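Local coordinates for protein Mypaa.01249.c (Mycobacterium paratuberculosis, PDB 3RD5) that is probably an oxidoreductase of the short-chain dehydrogenase/reductase family, its substrate and reaction not established, at residues Ala94-Val99 with Ile112-Leu117. Residues are numbered along the deposited sequence; the frame is centred on the assembly and turned at random.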
# COMPACT_ATOMS: atom_id res chain seq x y z
N ALA A 94 4.15 1.63 -2.70
CA ALA A 94 5.60 1.50 -2.69
C ALA A 94 6.02 0.27 -1.91
O ALA A 94 5.50 -0.01 -0.85
CB ALA A 94 6.26 2.72 -2.03
N GLY A 95 7.03 -0.43 -2.39
CA GLY A 95 7.58 -1.54 -1.63
C GLY A 95 8.99 -1.85 -2.06
O GLY A 95 9.42 -1.53 -3.19
N ILE A 96 9.72 -2.46 -1.14
CA ILE A 96 10.97 -3.13 -1.45
C ILE A 96 10.80 -4.62 -1.14
O ILE A 96 10.00 -5.00 -0.29
CB ILE A 96 12.17 -2.50 -0.70
CG1 ILE A 96 12.00 -2.56 0.80
CG2 ILE A 96 12.38 -1.03 -1.18
CD1 ILE A 96 13.27 -2.08 1.59
N MET A 97 11.60 -5.46 -1.77
CA MET A 97 11.35 -6.89 -1.80
C MET A 97 12.63 -7.73 -1.75
O MET A 97 13.44 -7.71 -2.69
CB MET A 97 10.52 -7.30 -3.06
CG MET A 97 10.16 -8.76 -3.10
SD MET A 97 9.03 -9.20 -4.47
CE MET A 97 10.13 -9.07 -5.89
N ALA A 98 12.75 -8.52 -0.68
CA ALA A 98 13.80 -9.55 -0.55
C ALA A 98 15.21 -9.00 -0.71
O ALA A 98 16.06 -9.53 -1.39
CB ALA A 98 13.53 -10.69 -1.51
N VAL A 99 15.44 -7.90 -0.02
CA VAL A 99 16.71 -7.17 0.04
C VAL A 99 17.55 -7.65 1.25
O VAL A 99 17.02 -8.32 2.14
CB VAL A 99 16.47 -5.65 0.14
CG1 VAL A 99 15.80 -5.13 -1.16
CG2 VAL A 99 15.66 -5.28 1.37
N ILE A 112 9.93 -4.32 6.73
CA ILE A 112 8.78 -3.96 7.58
C ILE A 112 8.69 -2.45 7.72
O ILE A 112 7.57 -1.88 7.75
CB ILE A 112 8.82 -4.70 8.94
CG1 ILE A 112 7.50 -4.61 9.68
CG2 ILE A 112 9.94 -4.17 9.85
CD1 ILE A 112 6.37 -5.45 9.07
N GLY A 113 9.83 -1.77 7.78
CA GLY A 113 9.85 -0.32 7.96
C GLY A 113 9.27 0.44 6.78
O GLY A 113 8.53 1.42 6.96
N THR A 114 9.64 0.04 5.59
CA THR A 114 9.19 0.70 4.36
C THR A 114 7.76 0.29 4.03
O THR A 114 6.87 1.12 3.81
CB THR A 114 10.07 0.31 3.16
OG1 THR A 114 11.44 0.67 3.43
CG2 THR A 114 9.61 1.01 1.86
N ASN A 115 7.51 -1.02 3.97
CA ASN A 115 6.30 -1.55 3.36
C ASN A 115 5.11 -1.42 4.29
O ASN A 115 3.99 -1.19 3.84
CB ASN A 115 6.51 -3.02 3.03
CG ASN A 115 7.60 -3.27 1.99
OD1 ASN A 115 8.11 -2.34 1.36
ND2 ASN A 115 7.96 -4.55 1.80
N HIS A 116 5.35 -1.58 5.59
CA HIS A 116 4.29 -1.46 6.58
C HIS A 116 4.37 -0.19 7.44
O HIS A 116 3.43 0.61 7.46
CB HIS A 116 4.24 -2.73 7.48
CG HIS A 116 3.31 -2.59 8.63
ND1 HIS A 116 1.95 -2.47 8.49
CD2 HIS A 116 3.56 -2.54 9.97
CE1 HIS A 116 1.39 -2.32 9.68
NE2 HIS A 116 2.35 -2.37 10.61
N LEU A 117 5.45 -0.01 8.20
CA LEU A 117 5.44 1.06 9.21
C LEU A 117 5.33 2.45 8.64
O LEU A 117 4.60 3.30 9.16
CB LEU A 117 6.62 0.95 10.20
CG LEU A 117 6.63 -0.34 11.04
CD1 LEU A 117 8.02 -0.60 11.71
CD2 LEU A 117 5.52 -0.37 12.11
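Asn115 turns its carboxamide from helix 110-126 against the backbone of Ile96 and meets both polar groups of that residue. Asn115 OD1 accepts from Ile96 N at 3.0 Å, the N-H lying in the amide's carbonyl plane on a lone pair. In return Asn115 ND2 donates to Ile96 O, also over 3.0 Å and nearly straight (172°), with that oxygen almost in the amide plane. Asparagine suits the place because one short, flat group offers an acceptor and a donor side by side, and the paired bonds fix its rotation. CG lies beside its own backbone N (chi1 -64°), which carries the amide across to the loop. Ser168 OG is a further partner of ND2, while Asn115 O accepts from Asn172 ND2 and His119 ND1. Gly95 brings its CA to 3.1 Å from Asn115 OD1. Ile96 crosses Thr114 at about a right angle, its CD1 3.8 Å from Thr114 OG1, a hydroxyl bonded to Ser110 O. Ala94 and Gly95 close the SDR NNAG motif just after strand 87-92, and Asn115 probably corresponds to the asparagine of the SDR catalytic tetrad. The chemistry implies a loop held by its main chain, with Asn115 linking it to helix 161-185.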